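PDB 5UUJ: AlkZ from Streptomyces sahachiroi, which belongs to the AlkZ-like family of DNA glycosylases and probably binds DNA. Local coordinates for residues Gln336-Thr341 / Ser368-Arg373; Arg282-Phe287 / Val320-Gly325. All blocks are in the same frame, centred on the assembly; numbering follows the deposited sequence.

Contact 1. Residues Gln336-Thr341 / Ser368-Arg373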
loop_
_atom_site.group_PDB
_atom_site.type_symbol
_atom_site.label_atom_id
_atom_site.label_comp_id
_atom_site.label_asym_id
_atom_site.label_seq_id
_atom_site.Cartn_x
_atom_site.Cartn_y
_atom_site.Cartn_z
ATOM N N GLN A 336 4.374 25.975 -7.989
ATOM C CA GLN A 336 5.280 25.844 -6.851
ATOM C C GLN A 336 4.760 26.585 -5.620
ATOM O O GLN A 336 5.530 27.153 -4.842
ATOM C CB GLN A 336 6.677 26.341 -7.225
ATOM C CG GLN A 336 7.346 25.507 -8.307
ATOM C CD GLN A 336 7.472 24.040 -7.920
ATOM O OE1 GLN A 336 7.163 23.149 -8.711
ATOM N NE2 GLN A 336 7.926 23.785 -6.697
ATOM N N GLU A 337 3.442 26.578 -5.466
ATOM C CA GLU A 337 2.795 27.051 -4.254
ATOM C C GLU A 337 1.919 25.926 -3.718
ATOM O O GLU A 337 1.311 25.189 -4.494
ATOM C CB GLU A 337 1.958 28.304 -4.524
ATOM C CG GLU A 337 2.755 29.491 -5.036
ATOM C CD GLU A 337 1.922 30.759 -5.109
ATOM O OE1 GLU A 337 0.860 30.742 -5.766
ATOM O OE2 GLU A 337 2.324 31.773 -4.501
ATOM N N LEU A 338 1.867 25.783 -2.399
ATOM C CA LEU A 338 1.019 24.766 -1.789
ATOM C C LEU A 338 -0.371 25.350 -1.579
ATOM O O LEU A 338 -0.589 26.160 -0.679
ATOM C CB LEU A 338 1.618 24.269 -0.469
ATOM C CG LEU A 338 1.169 22.864 -0.040
ATOM C CD1 LEU A 338 2.201 22.224 0.873
ATOM C CD2 LEU A 338 -0.194 22.895 0.639
ATOM N N VAL A 339 -1.303 24.943 -2.437
ATOM C CA VAL A 339 -2.671 25.432 -2.391
ATOM C C VAL A 339 -3.539 24.486 -1.572
ATOM O O VAL A 339 -3.750 23.338 -1.960
ATOM C CB VAL A 339 -3.264 25.579 -3.807
ATOM C CG1 VAL A 339 -4.676 26.143 -3.745
ATOM C CG2 VAL A 339 -2.380 26.472 -4.659
ATOM N N VAL A 340 -4.037 24.981 -0.443
ATOM C CA VAL A 340 -4.893 24.198 0.442
ATOM C C VAL A 340 -6.358 24.546 0.209
ATOM O O VAL A 340 -6.732 25.717 0.210
ATOM C CB VAL A 340 -4.543 24.440 1.927
ATOM C CG1 VAL A 340 -5.477 23.649 2.834
ATOM C CG2 VAL A 340 -3.098 24.062 2.200
ATOM N N THR A 341 -7.177 23.516 0.013
ATOM C CA THR A 341 -8.617 23.682 -0.158
ATOM C C THR A 341 -9.363 22.911 0.931
ATOM O O THR A 341 -9.649 21.725 0.766
ATOM C CB THR A 341 -9.088 23.192 -1.541
ATOM O OG1 THR A 341 -8.289 23.791 -2.568
ATOM C CG2 THR A 341 -10.554 23.545 -1.769
ATOM N N SER A 368 13.169 24.727 -2.164
ATOM C CA SER A 368 13.543 25.560 -1.027
ATOM C C SER A 368 12.340 26.100 -0.261
ATOM O O SER A 368 12.390 26.237 0.962
ATOM C CB SER A 368 14.409 26.727 -1.501
ATOM O OG SER A 368 14.529 27.710 -0.491
ATOM N N ARG A 369 11.263 26.409 -0.976
ATOM C CA ARG A 369 10.106 27.044 -0.359
ATOM C C ARG A 369 8.815 26.713 -1.089
ATOM O O ARG A 369 8.797 26.553 -2.310
ATOM C CB ARG A 369 10.288 28.565 -0.322
ATOM C CG ARG A 369 9.895 29.206 1.002
ATOM C CD ARG A 369 9.475 30.664 0.834
ATOM N NE ARG A 369 10.348 31.408 -0.072
ATOM C CZ ARG A 369 11.518 31.942 0.269
ATOM N NH1 ARG A 369 11.981 31.812 1.507
ATOM N NH2 ARG A 369 12.232 32.605 -0.633
ATOM N N LEU A 370 7.736 26.613 -0.321
ATOM C CA LEU A 370 6.397 26.475 -0.872
ATOM C C LEU A 370 5.463 27.469 -0.193
ATOM O O LEU A 370 4.913 27.175 0.868
ATOM C CB LEU A 370 5.873 25.046 -0.693
ATOM C CG LEU A 370 6.441 23.947 -1.598
ATOM C CD1 LEU A 370 5.831 22.604 -1.223
ATOM C CD2 LEU A 370 6.202 24.236 -3.077
ATOM N N PRO A 371 5.293 28.660 -0.791
ATOM C CA PRO A 371 4.310 29.609 -0.260
ATOM C C PRO A 371 2.927 28.974 -0.165
ATOM O O PRO A 371 2.576 28.149 -1.010
ATOM C CB PRO A 371 4.331 30.751 -1.281
ATOM C CG PRO A 371 5.675 30.667 -1.919
ATOM C CD PRO A 371 6.024 29.209 -1.948
ATOM N N VAL A 372 2.167 29.349 0.859
ATOM C CA VAL A 372 0.855 28.765 1.110
ATOM C C VAL A 372 -0.272 29.692 0.666
ATOM O O VAL A 372 -0.219 30.904 0.875
ATOM C CB VAL A 372 0.664 28.439 2.610
ATOM C CG1 VAL A 372 -0.750 27.916 2.883
ATOM C CG2 VAL A 372 1.695 27.429 3.068
ATOM N N ARG A 373 -1.288 29.099 0.049
ATOM C CA ARG A 373 -2.550 29.778 -0.216
ATOM C C ARG A 373 -3.684 28.880 0.257
ATOM O O ARG A 373 -3.767 27.719 -0.142
ATOM C CB ARG A 373 -2.710 30.110 -1.705
ATOM C CG ARG A 373 -1.736 31.167 -2.208
ATOM C CD ARG A 373 -2.160 31.760 -3.545
ATOM N NE ARG A 373 -2.055 30.804 -4.650
ATOM C CZ ARG A 373 -3.084 30.196 -5.241
ATOM N NH1 ARG A 373 -4.334 30.427 -4.853
ATOM N NH2 ARG A 373 -2.861 29.351 -6.240
HETATM O O HOH W 1 -0.473 28.803 -7.199
#

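Contact 2. Residues Arg282-Phe287 / Val320-Gly325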
loop_
_atom_site.group_PDB
_atom_site.type_symbol
_atom_site.label_atom_id
_atom_site.label_comp_id
_atom_site.label_asym_id
_atom_site.label_seq_id
_atom_site.Cartn_x
_atom_site.Cartn_y
_atom_site.Cartn_z
ATOM N N ARG A 282 -1.390 17.763 9.735
ATOM C CA ARG A 282 -0.459 16.972 8.948
ATOM C C ARG A 282 -0.856 17.055 7.474
ATOM O O ARG A 282 -2.032 16.922 7.133
ATOM C CB ARG A 282 -0.444 15.521 9.440
ATOM C CG ARG A 282 0.717 14.689 8.933
ATOM C CD ARG A 282 2.043 15.070 9.580
ATOM N NE ARG A 282 3.149 14.816 8.656
ATOM C CZ ARG A 282 4.322 14.278 8.983
ATOM N NH1 ARG A 282 4.594 13.919 10.231
ATOM N NH2 ARG A 282 5.236 14.098 8.042
ATOM N N LEU A 283 0.124 17.312 6.612
ATOM C CA LEU A 283 -0.099 17.337 5.170
ATOM C C LEU A 283 0.486 16.083 4.539
ATOM O O LEU A 283 1.703 15.914 4.487
ATOM C CB LEU A 283 0.522 18.584 4.532
ATOM C CG LEU A 283 -0.089 19.940 4.891
ATOM C CD1 LEU A 283 0.601 21.049 4.112
ATOM C CD2 LEU A 283 -1.582 19.964 4.631
ATOM N N LEU A 284 -0.394 15.212 4.062
ATOM C CA LEU A 284 0.013 13.950 3.465
ATOM C C LEU A 284 -0.117 14.009 1.950
ATOM O O LEU A 284 -1.034 14.637 1.422
ATOM C CB LEU A 284 -0.832 12.802 4.022
ATOM C CG LEU A 284 -0.898 12.708 5.550
ATOM C CD1 LEU A 284 -1.838 11.590 5.973
ATOM C CD2 LEU A 284 0.483 12.499 6.146
ATOM N N GLY A 285 0.807 13.353 1.253
ATOM C CA GLY A 285 0.757 13.279 -0.195
ATOM C C GLY A 285 -0.416 12.442 -0.667
ATOM O O GLY A 285 -1.177 11.914 0.142
ATOM N N GLY A 286 -0.569 12.324 -1.981
ATOM C CA GLY A 286 -1.641 11.527 -2.543
ATOM C C GLY A 286 -1.457 10.053 -2.243
ATOM O O GLY A 286 -0.353 9.618 -1.929
ATOM N N PHE A 287 -2.543 9.291 -2.332
ATOM C CA PHE A 287 -2.495 7.841 -2.166
ATOM C C PHE A 287 -1.770 7.428 -0.886
ATOM O O PHE A 287 -1.047 6.434 -0.877
ATOM C CB PHE A 287 -1.799 7.183 -3.367
ATOM C CG PHE A 287 -2.501 7.395 -4.678
ATOM C CD1 PHE A 287 -3.504 6.531 -5.088
ATOM C CD2 PHE A 287 -2.145 8.446 -5.511
ATOM C CE1 PHE A 287 -4.147 6.716 -6.299
ATOM C CE2 PHE A 287 -2.787 8.635 -6.722
ATOM C CZ PHE A 287 -3.788 7.767 -7.117
ATOM N N VAL A 320 -4.103 15.042 1.195
ATOM C CA VAL A 320 -5.100 15.445 2.178
ATOM C C VAL A 320 -4.513 16.253 3.322
ATOM O O VAL A 320 -3.344 16.101 3.690
ATOM C CB VAL A 320 -5.835 14.221 2.771
ATOM C CG1 VAL A 320 -6.751 13.597 1.730
ATOM C CG2 VAL A 320 -4.840 13.196 3.309
ATOM N N VAL A 321 -5.351 17.131 3.861
ATOM C CA VAL A 321 -5.063 17.847 5.090
ATOM C C VAL A 321 -5.683 17.072 6.243
ATOM O O VAL A 321 -6.904 16.911 6.302
ATOM C CB VAL A 321 -5.632 19.277 5.067
ATOM C CG1 VAL A 321 -5.194 20.053 6.307
ATOM C CG2 VAL A 321 -5.206 19.996 3.801
ATOM N N VAL A 322 -4.844 16.585 7.148
ATOM C CA VAL A 322 -5.322 15.865 8.322
ATOM C C VAL A 322 -5.231 16.760 9.555
ATOM O O VAL A 322 -4.159 17.266 9.887
ATOM C CB VAL A 322 -4.522 14.572 8.554
ATOM C CG1 VAL A 322 -5.105 13.788 9.718
ATOM C CG2 VAL A 322 -4.524 13.714 7.298
ATOM N N LYS A 323 -6.369 16.959 10.217
ATOM C CA LYS A 323 -6.429 17.731 11.456
ATOM C C LYS A 323 -7.034 16.885 12.569
ATOM O O LYS A 323 -8.159 16.402 12.451
ATOM C CB LYS A 323 -7.243 19.013 11.266
ATOM C CG LYS A 323 -7.401 19.827 12.549
ATOM C CD LYS A 323 -7.909 21.231 12.276
ATOM C CE LYS A 323 -7.952 22.065 13.552
ATOM N NZ LYS A 323 -8.926 21.533 14.548
ATOM N N ASP A 324 -6.277 16.720 13.649
ATOM C CA ASP A 324 -6.681 15.881 14.772
ATOM C C ASP A 324 -7.002 14.458 14.312
ATOM O O ASP A 324 -7.855 13.793 14.895
ATOM C CB ASP A 324 -7.891 16.485 15.499
ATOM C CG ASP A 324 -7.635 17.904 15.992
ATOM O OD1 ASP A 324 -6.457 18.307 16.080
ATOM O OD2 ASP A 324 -8.614 18.619 16.292
ATOM N N GLY A 325 -6.322 14.006 13.260
ATOM C CA GLY A 325 -6.468 12.646 12.767
ATOM C C GLY A 325 -7.500 12.466 11.662
ATOM O O GLY A 325 -7.545 11.414 11.028
#

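Contact 1. Residues Gln336-Thr341 / Ser368-Arg373
E337 and R373 form a salt bridge across two parallel strands, OE1 of E337 lying 3.1 Å from NE of R373. The NE-H of R373 points at the oxygen at 163° and within the guanidinium plane, whereas the carboxylate is met from above its own plane; the two flat groups are turned 44° against each other. A water joins the same OE1 to NH2 of R373, so one oxygen takes two donors and NE and NH2 are both tied to it, one directly and one through the water. V339 supports the guanidinium from one face, its CG2 3.3 Å from R373 NH2. R373 reaches this place by bending at chi3 (-69°), which turns the guanidinium back over the neighbouring strand.

Backbone hydrogen bonds set the register beneath. L338 uses its N-H toward P371 O, with N and O 2.8 Å apart, and its carbonyl toward the backbone N-H of R373, while the N-H of V340 takes R373 O. On the L338 side, CD1 of L338 lies 4.2 Å from CD1 of L370, while CD2 of L370 packs 3.5 Å from Q336 O. Helix 351-365 covers this side: V361 and A362 touch L370, and V354 and A358 touch V372, completing a beta-alpha-beta unit.

The strand pair therefore has an apolar side packed against the connecting helix and a charged side where the salt bridge and its water reinforce the pairing; the two bonds to OE1 would probably favour an ionised E337.

Contact 2. Residues Arg282-Phe287 / Val320-Gly325
R282 and V322 face each other as an antiparallel hydrogen-bonded pair, each N-H donating a hydrogen bond to the other's carbonyl: R282 N to V322 O and V322 N to R282 O are both 2.8 Å. Two residues along, L284 and V320 repeat the exchange at greater length, with L284 N to V320 O and V320 N to L284 O both 3.1 Å. The last is the more bent, 144° at the hydrogen. W331 NE1 adds weak bonds to L284 O and V320 O.

L283 and V321, between these pairs, direct their backbone polar groups outward. L283 N is bound by E357 OE1, and V321 bonds to V328 and G329 of the next strand. Their side chains lie alongside each other, CD2 of L283 3.7 Å from CG2 of V321. On the other face CD1 of L284 lies 3.7 Å from CG2 of V322, the leucine slanting across the valine.

The R282 side chain leaves the strand pair, its chain bent at chi2 (72°). NH1 forms a salt bridge with E23 and NH2 a weak bond with L54 O, so the buried guanidinium has partners beyond the sheet; E357 OE1, which also accepts L283 N-H, makes a long, weak ion pair with R282 NE.

This is regular antiparallel pairing at one edge of a five-stranded mixed sheet, with strand 281-284 outermost and strand 326-334 beyond 320-323.

Contacts 1 and 2 are the two end pairings of the same five-stranded sheet, separated by strand 326-334, with centres about 15 Å apart. All the touching residues of contact 2 are buried; its strands are antiparallel, and its side-chain contacts across them are apolar. Contact 1 is parallel and only partly buried, about 27 Å from the chain's centre against about 16 Å for contact 2, and it adds a water-linked salt bridge on its more exposed side. They meet through packing: V340 CG1 lies 3.8 Å from V321 CG2, and L338 CD1 is equally far from L283 CD1. Helix 351-365 serves both, touching L370 and V372 in contact 1 and R282 and L283 in contact 2.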